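Side-chain contacts in ferulic acid esterase, AmCE1/Fae1A (Anaeromyces mucronatus, PDB 5CXX), which probably hydrolyses feruloyl esters, as a fungal esterase of the alpha/beta-hydrolase class, and is seen here with ferulic acid bound: residues Ser223-Phe228 / Ala251-Asn256; Gly177-Ala182 / Asn256-Gly261; Ser231-Leu236 / Gln241-Phe246. All coordinates share one frame; numbering follows the deposited sequence. Where two conformers were deposited one is given.

Contact 1 (Ser223-Phe228 / Ala251-Asn256). With FER (3-(4-hydroxy-3-methoxyphenyl)-2-propenoic acid), chain D.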
loop_
_atom_site.group_PDB
_atom_site.type_symbol
_atom_site.label_atom_id
_atom_site.label_comp_id
_atom_site.label_asym_id
_atom_site.label_seq_id
_atom_site.Cartn_x
_atom_site.Cartn_y
_atom_site.Cartn_z
ATOM N N SER A 223 -12.008 5.616 13.916
ATOM C CA SER A 223 -13.347 5.105 14.213
ATOM C C SER A 223 -13.722 3.893 13.302
ATOM O O SER A 223 -14.772 3.226 13.556
ATOM C CB SER A 223 -14.383 6.233 14.012
ATOM O OG SER A 223 -14.316 6.657 12.675
ATOM N N VAL A 224 -12.887 3.567 12.318
ATOM C CA VAL A 224 -13.232 2.518 11.351
ATOM C C VAL A 224 -12.426 1.242 11.650
ATOM O O VAL A 224 -13.037 0.154 11.664
ATOM C CB VAL A 224 -12.968 2.964 9.929
ATOM C CG1 VAL A 224 -13.179 1.831 8.852
ATOM C CG2 VAL A 224 -13.883 4.167 9.617
ATOM N N VAL A 225 -11.111 1.382 11.889
ATOM C CA VAL A 225 -10.332 0.169 12.158
ATOM C C VAL A 225 -9.837 0.092 13.616
ATOM O O VAL A 225 -9.244 -0.896 13.976
ATOM C CB VAL A 225 -9.112 0.008 11.183
ATOM C CG1 VAL A 225 -9.609 -0.022 9.685
ATOM C CG2 VAL A 225 -8.024 1.117 11.363
ATOM N N GLY A 226 -10.063 1.139 14.414
ATOM C CA GLY A 226 -9.858 1.065 15.862
ATOM C C GLY A 226 -8.464 0.630 16.257
ATOM O O GLY A 226 -7.473 1.229 15.812
ATOM N N GLN A 227 -8.434 -0.467 17.023
ATOM C CA GLN A 227 -7.177 -0.966 17.586
ATOM C C GLN A 227 -6.605 -2.076 16.744
ATOM O O GLN A 227 -5.620 -2.738 17.194
ATOM C CB GLN A 227 -7.431 -1.456 19.000
ATOM C CG GLN A 227 -7.847 -0.285 19.895
ATOM C CD GLN A 227 -6.730 0.710 20.083
ATOM O OE1 GLN A 227 -5.680 0.357 20.610
ATOM N NE2 GLN A 227 -6.940 1.951 19.661
ATOM N N PHE A 228 -7.137 -2.318 15.553
ATOM C CA PHE A 228 -6.561 -3.429 14.773
ATOM C C PHE A 228 -5.143 -3.176 14.305
ATOM O O PHE A 228 -4.322 -4.094 14.417
ATOM C CB PHE A 228 -7.507 -3.822 13.611
ATOM C CG PHE A 228 -8.690 -4.631 14.151
ATOM C CD1 PHE A 228 -8.507 -5.986 14.447
ATOM C CD2 PHE A 228 -9.897 -4.016 14.506
ATOM C CE1 PHE A 228 -9.535 -6.748 15.019
ATOM C CE2 PHE A 228 -10.953 -4.780 15.114
ATOM C CZ PHE A 228 -10.780 -6.154 15.337
ATOM N N ALA A 251 -5.640 11.732 15.044
ATOM C CA ALA A 251 -6.149 11.409 13.718
ATOM C C ALA A 251 -7.143 10.265 13.693
ATOM O O ALA A 251 -7.169 9.387 14.546
ATOM C CB ALA A 251 -4.998 11.103 12.753
ATOM N N ASP A 252 -8.035 10.354 12.710
ATOM C CA ASP A 252 -9.087 9.366 12.506
ATOM C C ASP A 252 -8.747 8.620 11.216
ATOM O O ASP A 252 -7.587 8.578 10.792
ATOM C CB ASP A 252 -10.437 10.095 12.425
ATOM C CG ASP A 252 -11.664 9.228 12.791
ATOM O OD1 ASP A 252 -11.828 8.081 12.300
ATOM O OD2 ASP A 252 -12.562 9.763 13.502
ATOM N N HIS A 253 -9.761 8.022 10.582
ATOM C CA HIS A 253 -9.604 7.296 9.315
ATOM C C HIS A 253 -9.537 8.364 8.196
ATOM O O HIS A 253 -10.539 8.672 7.535
ATOM C CB HIS A 253 -10.788 6.323 9.114
ATOM C CG HIS A 253 -10.426 5.012 8.447
ATOM N ND1 HIS A 253 -9.407 4.177 8.892
ATOM C CD2 HIS A 253 -10.963 4.403 7.359
ATOM C CE1 HIS A 253 -9.342 3.118 8.122
ATOM N NE2 HIS A 253 -10.282 3.232 7.179
ATOM N N ASP A 254 -8.372 8.997 8.056
ATOM C CA ASP A 254 -8.335 10.230 7.268
ATOM C C ASP A 254 -6.976 10.476 6.612
ATOM O O ASP A 254 -6.013 9.675 6.756
ATOM C CB ASP A 254 -8.738 11.442 8.181
ATOM C CG ASP A 254 -7.748 11.719 9.331
ATOM O OD1 ASP A 254 -6.528 11.502 9.219
ATOM O OD2 ASP A 254 -8.190 12.159 10.442
ATOM N N TRP A 255 -6.910 11.609 5.900
ATOM C CA TRP A 255 -5.721 11.864 5.094
ATOM C C TRP A 255 -4.547 12.324 5.955
ATOM O O TRP A 255 -3.408 12.296 5.470
ATOM C CB TRP A 255 -6.050 12.920 4.025
ATOM C CG TRP A 255 -6.738 12.292 2.853
ATOM C CD1 TRP A 255 -8.077 12.428 2.479
ATOM C CD2 TRP A 255 -6.117 11.499 1.827
ATOM N NE1 TRP A 255 -8.320 11.722 1.340
ATOM C CE2 TRP A 255 -7.143 11.155 0.902
ATOM C CE3 TRP A 255 -4.801 11.046 1.600
ATOM C CZ2 TRP A 255 -6.895 10.395 -0.238
ATOM C CZ3 TRP A 255 -4.562 10.259 0.444
ATOM C CH2 TRP A 255 -5.613 9.961 -0.448
ATOM N N ASN A 256 -4.805 12.766 7.202
ATOM C CA ASN A 256 -3.663 12.985 8.113
ATOM C C ASN A 256 -2.950 11.667 8.416
ATOM O O ASN A 256 -1.702 11.638 8.380
ATOM C CB ASN A 256 -4.131 13.714 9.397
ATOM C CG ASN A 256 -4.492 15.193 9.135
ATOM O OD1 ASN A 256 -3.900 15.825 8.243
ATOM N ND2 ASN A 256 -5.459 15.759 9.902
HETATM C C4 FER D . -14.079 -4.205 8.862
HETATM C C5 FER D . -14.117 -2.797 9.079
HETATM C C6 FER D . -13.520 -1.961 8.182
HETATM C C3 FER D . -13.348 -4.698 7.765
HETATM C C2 FER D . -12.765 -3.874 6.840
HETATM C C1 FER D . -12.828 -2.509 7.051
HETATM C C10 FER D . -12.434 -6.523 6.705
HETATM C C7 FER D . -12.210 -1.616 6.030
HETATM C C8 FER D . -12.465 -0.302 5.909
HETATM C C9 FER D . -11.748 0.478 4.809
HETATM O O1 FER D . -10.945 -0.069 3.990
HETATM O O2 FER D . -12.000 1.707 4.699
HETATM O O4 FER D . -14.636 -5.133 9.688
HETATM O O3 FER D . -13.354 -6.059 7.689
#
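Val-224 packs over one face of the His-253 imidazole, the two side chains crossing at about a right angle. Its CB sits over the middle of one ring face, 3.6 Å from the centroid of the His-253 ring, in a CH-pi contact. Val-225 meets the same ring obliquely, with CG1 3.5 Å from CE1 of His-253. This is the close-packed part. The solvent side is polar and is held by one oxygen. Asp-252 OD1 accepts from Ser-223 N at 3.0 Å, an almost straight bond (178°) that arrives from above the carboxylate plane. Ser-223 OG donates to the syn lone pair of the same Asp-252 OD1 at 2.9 Å. OG reaches it because chi1 of 60° tucks the hydroxyl between the backbone N and carbonyl carbon of Ser-223. His-253 N takes the anti lone pair of Asp-252 OD1, so three donors grip this atom. In-plane at the ring edge, His-253 NE2 makes a weak hydrogen bond of 3.4 Å to O2 of the ferulic acid. NE2 is also hydrogen-bonded to Ser-156 OG, and ND1 to Asp-222 OD2. Ser-156, His-253 and Asp-222 have the geometry of the Ser-His-Asp catalytic triad of alpha/beta-hydrolases, consistent with a role for His-253 as its histidine.

Contact 2 (Gly177-Ala182 / Asn256-Gly261). With FER (3-(4-hydroxy-3-methoxyphenyl)-2-propenoic acid), chain D.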
loop_
_atom_site.group_PDB
_atom_site.type_symbol
_atom_site.label_atom_id
_atom_site.label_comp_id
_atom_site.label_asym_id
_atom_site.label_seq_id
_atom_site.Cartn_x
_atom_site.Cartn_y
_atom_site.Cartn_z
ATOM N N GLY A 177 4.058 -1.141 3.427
ATOM C CA GLY A 177 3.550 -0.003 4.166
ATOM C C GLY A 177 2.072 -0.175 4.403
ATOM O O GLY A 177 1.268 -0.383 3.488
ATOM N N ALA A 178 1.654 -0.025 5.650
ATOM C CA ALA A 178 0.268 -0.295 5.988
ATOM C C ALA A 178 -0.280 0.895 6.756
ATOM O O ALA A 178 0.084 1.074 7.945
ATOM C CB ALA A 178 0.137 -1.593 6.848
ATOM N N PHE A 179 -1.140 1.705 6.129
ATOM C CA PHE A 179 -1.666 2.902 6.796
ATOM C C PHE A 179 -3.071 2.598 7.255
ATOM O O PHE A 179 -3.979 2.427 6.429
ATOM C CB PHE A 179 -1.614 4.124 5.828
ATOM C CG PHE A 179 -0.321 4.191 5.011
ATOM C CD1 PHE A 179 0.907 3.827 5.571
ATOM C CD2 PHE A 179 -0.377 4.557 3.637
ATOM C CE1 PHE A 179 2.057 3.804 4.818
ATOM C CE2 PHE A 179 0.801 4.575 2.876
ATOM C CZ PHE A 179 2.032 4.189 3.453
ATOM N N ALA A 180 -3.210 2.439 8.574
ATOM C CA ALA A 180 -4.490 2.106 9.233
ATOM C C ALA A 180 -5.086 0.810 8.696
ATOM O O ALA A 180 -6.256 0.797 8.277
ATOM C CB ALA A 180 -5.511 3.263 9.118
ATOM N N PRO A 181 -4.350 -0.299 8.763
ATOM C CA PRO A 181 -4.876 -1.565 8.223
ATOM C C PRO A 181 -6.140 -2.099 8.933
ATOM O O PRO A 181 -6.338 -1.994 10.140
ATOM C CB PRO A 181 -3.688 -2.548 8.427
ATOM C CG PRO A 181 -2.918 -1.998 9.647
ATOM C CD PRO A 181 -2.975 -0.466 9.313
ATOM N N ALA A 182 -7.017 -2.657 8.094
ATOM C CA ALA A 182 -8.303 -3.194 8.514
ATOM C C ALA A 182 -8.165 -4.496 9.321
ATOM O O ALA A 182 -7.166 -5.228 9.145
ATOM C CB ALA A 182 -9.161 -3.428 7.209
ATOM N N ASN A 256 -4.805 12.766 7.202
ATOM C CA ASN A 256 -3.663 12.985 8.113
ATOM C C ASN A 256 -2.950 11.667 8.416
ATOM O O ASN A 256 -1.702 11.638 8.380
ATOM C CB ASN A 256 -4.131 13.714 9.397
ATOM C CG ASN A 256 -4.492 15.193 9.135
ATOM O OD1 ASN A 256 -3.900 15.825 8.243
ATOM N ND2 ASN A 256 -5.459 15.759 9.902
ATOM N N ALA A 257 -3.708 10.599 8.703
ATOM C CA ALA A 257 -3.076 9.295 9.003
ATOM C C ALA A 257 -2.413 8.732 7.741
ATOM O O ALA A 257 -1.296 8.198 7.806
ATOM C CB ALA A 257 -4.078 8.329 9.560
ATOM N N ILE A 258 -3.070 8.895 6.588
ATOM C CA ILE A 258 -2.502 8.386 5.354
ATOM C C ILE A 258 -1.235 9.126 4.993
ATOM O O ILE A 258 -0.220 8.477 4.723
ATOM C CB ILE A 258 -3.498 8.522 4.181
ATOM C CG1 ILE A 258 -4.731 7.617 4.445
ATOM C CG2 ILE A 258 -2.794 8.140 2.837
ATOM C CD1 ILE A 258 -5.899 7.955 3.528
ATOM N N SER A 259 -1.297 10.473 4.991
ATOM C CA SER A 259 -0.102 11.230 4.531
ATOM C C SER A 259 1.070 10.998 5.487
ATOM O O SER A 259 2.222 10.878 5.024
ATOM C CB SER A 259 -0.377 12.727 4.358
ATOM O OG SER A 259 -0.761 13.294 5.591
ATOM N N ALA A 260 0.792 10.863 6.801
ATOM C CA ALA A 260 1.923 10.586 7.711
ATOM C C ALA A 260 2.575 9.243 7.365
ATOM O O ALA A 260 3.829 9.104 7.383
ATOM C CB ALA A 260 1.460 10.587 9.183
ATOM N N GLY A 261 1.735 8.249 7.051
ATOM C CA GLY A 261 2.270 6.936 6.729
ATOM C C GLY A 261 3.109 6.978 5.443
ATOM O O GLY A 261 4.218 6.494 5.392
HETATM C C4 FER D . -14.079 -4.205 8.862
HETATM C C5 FER D . -14.117 -2.797 9.079
HETATM C C6 FER D . -13.520 -1.961 8.182
HETATM C C3 FER D . -13.348 -4.698 7.765
HETATM C C2 FER D . -12.765 -3.874 6.840
HETATM C C1 FER D . -12.828 -2.509 7.051
HETATM C C10 FER D . -12.434 -6.523 6.705
HETATM C C7 FER D . -12.210 -1.616 6.030
HETATM C C8 FER D . -12.465 -0.302 5.909
HETATM C C9 FER D . -11.748 0.478 4.809
HETATM O O1 FER D . -10.945 -0.069 3.990
HETATM O O2 FER D . -12.000 1.707 4.699
HETATM O O4 FER D . -14.636 -5.133 9.688
HETATM O O3 FER D . -13.354 -6.059 7.689
#
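Chi1 of -42° puts CG of Phe-179 anti to its own carbonyl carbon, and chi2 of -37° turns the ring so that one face meets the backbone of helix 255-266. Gly-261 lies over that face. Its carbonyl carbon is 3.4 Å from CE1 of Phe-179 and lies toward the rim of the ring. The CA of Gly-261 adds a CH-pi contact, 4.0 Å from the ring centroid of Phe-179. With no side chain at Gly-261, nothing stands between the helix backbone and the ring. The helix backbone can therefore come down directly on the phenyl group, and CA of Phe-179 and CA of Gly-261 are 5.6 Å apart. One turn earlier, Ile-258 O lies over the same face, 4.1 Å from CD2 of Phe-179. The CG2 methyl of Ile-258 is a looser apolar neighbour of that CD2. No hydrogen bond joins the two segments, and the three touching residues are buried. Phe-179 ends strand 175-179 in the central sheet. Its side chain also packs on Cys-153 of strand 150-155 and on Leu-215 and Asp-217 of strand 213-219, so the ring fits between the sheet and helix 255-266.

Contact 3 (Ser231-Leu236 / Gln241-Phe246)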
loop_
_atom_site.group_PDB
_atom_site.type_symbol
_atom_site.label_atom_id
_atom_site.label_comp_id
_atom_site.label_asym_id
_atom_site.label_seq_id
_atom_site.Cartn_x
_atom_site.Cartn_y
_atom_site.Cartn_z
ATOM N N SER A 231 -3.010 -4.050 17.067
ATOM C CA SER A 231 -2.969 -5.514 17.260
ATOM C C SER A 231 -1.942 -6.159 16.318
ATOM O O SER A 231 -1.210 -7.070 16.754
ATOM C CB SER A 231 -4.382 -6.169 17.091
ATOM O OG SER A 231 -4.730 -6.411 15.724
ATOM N N TYR A 232 -1.851 -5.664 15.090
ATOM C CA TYR A 232 -0.855 -6.206 14.144
ATOM C C TYR A 232 0.560 -5.874 14.617
ATOM O O TYR A 232 1.473 -6.709 14.494
ATOM C CB TYR A 232 -1.117 -5.656 12.755
ATOM C CG TYR A 232 -2.456 -6.095 12.205
ATOM C CD1 TYR A 232 -3.025 -7.327 12.510
ATOM C CD2 TYR A 232 -3.154 -5.236 11.378
ATOM C CE1 TYR A 232 -4.260 -7.722 11.973
ATOM C CE2 TYR A 232 -4.376 -5.617 10.839
ATOM C CZ TYR A 232 -4.930 -6.845 11.139
ATOM O OH TYR A 232 -6.156 -7.214 10.551
ATOM N N HIS A 233 0.758 -4.640 15.080
ATOM C CA HIS A 233 2.072 -4.294 15.674
ATOM C C HIS A 233 2.438 -5.292 16.761
ATOM O O HIS A 233 3.587 -5.763 16.860
ATOM C CB HIS A 233 2.029 -2.847 16.201
ATOM C CG HIS A 233 3.084 -2.550 17.204
ATOM N ND1 HIS A 233 4.432 -2.579 16.900
ATOM C CD2 HIS A 233 2.998 -2.273 18.536
ATOM C CE1 HIS A 233 5.122 -2.301 17.997
ATOM N NE2 HIS A 233 4.279 -2.097 19.000
ATOM N N GLU A 234 1.472 -5.583 17.597
ATOM C CA GLU A 234 1.745 -6.472 18.723
ATOM C C GLU A 234 2.076 -7.910 18.280
ATOM O O GLU A 234 2.960 -8.541 18.831
ATOM C CB GLU A 234 0.562 -6.431 19.687
ATOM C CG GLU A 234 0.555 -5.071 20.402
ATOM C CD GLU A 234 -0.684 -4.793 21.259
ATOM O OE1 GLU A 234 -0.751 -3.713 21.884
ATOM O OE2 GLU A 234 -1.590 -5.639 21.307
ATOM N N ILE A 235 1.343 -8.424 17.293
ATOM C CA ILE A 235 1.574 -9.773 16.809
ATOM C C ILE A 235 2.934 -9.858 16.104
ATOM O O ILE A 235 3.685 -10.743 16.390
ATOM C CB ILE A 235 0.432 -10.152 15.783
ATOM C CG1 ILE A 235 -0.891 -10.311 16.544
ATOM C CG2 ILE A 235 0.808 -11.453 14.994
ATOM C CD1 ILE A 235 -2.178 -10.149 15.633
ATOM N N LEU A 236 3.254 -8.871 15.262
ATOM C CA LEU A 236 4.551 -8.865 14.543
ATOM C C LEU A 236 5.677 -8.816 15.559
ATOM O O LEU A 236 6.716 -9.506 15.420
ATOM C CB LEU A 236 4.647 -7.677 13.599
ATOM C CG LEU A 236 3.676 -7.902 12.411
ATOM C CD1 LEU A 236 3.727 -6.641 11.536
ATOM C CD2 LEU A 236 4.142 -9.091 11.521
ATOM N N GLN A 241 9.284 -9.981 14.167
ATOM C CA GLN A 241 9.307 -9.445 12.799
ATOM C C GLN A 241 9.647 -7.967 12.931
ATOM O O GLN A 241 8.829 -7.219 13.490
ATOM C CB GLN A 241 7.918 -9.617 12.097
ATOM C CG GLN A 241 7.465 -11.107 12.102
ATOM C CD GLN A 241 8.397 -11.974 11.283
ATOM O OE1 GLN A 241 8.405 -11.865 10.030
ATOM N NE2 GLN A 241 9.224 -12.784 11.951
ATOM N N GLU A 242 10.811 -7.546 12.453
ATOM C CA GLU A 242 11.235 -6.139 12.586
ATOM C C GLU A 242 10.318 -5.246 11.756
ATOM O O GLU A 242 9.988 -5.577 10.603
ATOM C CB GLU A 242 12.662 -5.935 12.099
ATOM C CG GLU A 242 12.980 -6.753 10.850
ATOM C CD GLU A 242 14.491 -7.019 10.645
ATOM O OE1 GLU A 242 15.259 -6.904 11.632
ATOM O OE2 GLU A 242 14.895 -7.377 9.505
ATOM N N HIS A 243 9.887 -4.132 12.358
ATOM C CA HIS A 243 8.982 -3.213 11.684
ATOM C C HIS A 243 8.918 -1.917 12.448
ATOM O O HIS A 243 9.448 -1.777 13.595
ATOM C CB HIS A 243 7.563 -3.815 11.560
ATOM C CG HIS A 243 6.884 -3.944 12.898
ATOM N ND1 HIS A 243 7.296 -4.877 13.838
ATOM C CD2 HIS A 243 5.951 -3.171 13.497
ATOM C CE1 HIS A 243 6.581 -4.705 14.944
ATOM N NE2 HIS A 243 5.792 -3.659 14.778
ATOM N N ILE A 244 8.343 -0.925 11.804
ATOM C CA ILE A 244 8.141 0.367 12.389
ATOM C C ILE A 244 6.671 0.544 12.696
ATOM O O ILE A 244 5.838 0.230 11.816
ATOM C CB ILE A 244 8.523 1.448 11.350
ATOM C CG1 ILE A 244 10.041 1.359 11.062
ATOM C CG2 ILE A 244 8.077 2.866 11.779
ATOM C CD1 ILE A 244 10.423 2.082 9.687
ATOM N N TRP A 245 6.363 1.067 13.873
ATOM C CA TRP A 245 4.985 1.338 14.246
ATOM C C TRP A 245 4.896 2.719 14.889
ATOM O O TRP A 245 5.746 3.034 15.738
ATOM C CB TRP A 245 4.495 0.251 15.231
ATOM C CG TRP A 245 3.317 0.651 16.117
ATOM C CD1 TRP A 245 3.367 0.828 17.465
ATOM C CD2 TRP A 245 1.907 0.842 15.742
ATOM N NE1 TRP A 245 2.120 1.125 17.978
ATOM C CE2 TRP A 245 1.216 1.170 16.946
ATOM C CE3 TRP A 245 1.195 0.826 14.535
ATOM C CZ2 TRP A 245 -0.143 1.410 16.987
ATOM C CZ3 TRP A 245 -0.197 1.103 14.572
ATOM C CH2 TRP A 245 -0.838 1.372 15.790
ATOM N N PHE A 246 3.875 3.506 14.459
ATOM C CA PHE A 246 3.628 4.752 15.188
ATOM C C PHE A 246 2.190 5.177 15.020
ATOM O O PHE A 246 1.504 4.726 14.087
ATOM C CB PHE A 246 4.557 5.901 14.726
ATOM C CG PHE A 246 4.298 6.384 13.306
ATOM C CD1 PHE A 246 4.907 5.730 12.236
ATOM C CD2 PHE A 246 3.418 7.447 13.057
ATOM C CE1 PHE A 246 4.671 6.123 10.905
ATOM C CE2 PHE A 246 3.173 7.878 11.683
ATOM C CZ PHE A 246 3.809 7.186 10.641
#
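Helix 228-238 and strand 244-248 are the second and third elements of a beta-alpha-beta unit that starts with strand 213-219. His-233 on the helix meets His-243 and Trp-245, and the three form an aromatic cluster. The imidazole of His-233 makes an offset stack with the five-membered ring of Trp-245. The centroids of these two rings are 3.8 Å apart and their planes differ by 14°. CD1 of Trp-245 lies over the centre of the His-233 ring. CB of His-233 makes a CH-pi contact with the same five-membered ring. CG of His-233 is anti to the backbone N (chi1 160°), which carries the imidazole out toward the strand. The edge of His-233 serves the other histidine. Its ND1 is 2.7 Å from NE2 of His-243, a hydrogen bond that either nitrogen could donate. The two imidazoles meet rim to rim, with planes at 60°. Leu-236 packs over one face of His-243, with CB 3.8 Å from CE1 of His-243. The far nitrogen of this ring, ND1, donates to Gln-241 O at 2.8 Å, close to the ring plane. At the end of the segments, Gln-241 N donates to Leu-236 O at 2.9 Å. The side chain of Gln-241 bends at chi2; CB and CG touch CD2 of Leu-236, while OE1 is hydrogen-bonded to Gln-210 NE2 and Ala-207 N. Because ND1 of His-243 donates to a carbonyl, its NE2 would be the acceptor if that ring is neutral, and His-233 would then carry its proton on ND1. Together the two bonds fix the rotation of the His-243 ring.

Contacts 1 and 2 lie close together, with centres about 8 Å apart, and share Asn-256 at the start of helix 255-266. Val-225 of contact 1 joins them: its CG1 is 3.6 Å from CA of Ala-182 in contact 2. Both touch the ferulic acid, contact 1 through Val-224 and His-253 and contact 2 through Ala-182, whose CB is 3.7 Å from ligand atom C2. Contact 3 is farther off, its centre about 17 Å from that of contact 1 and about 14 Å from that of contact 2. It is nested within the chain loops closed by both. Tyr-232 OH, 2.6 Å from Ala-182 O, links its helix to the pocket wall by a hydrogen bond.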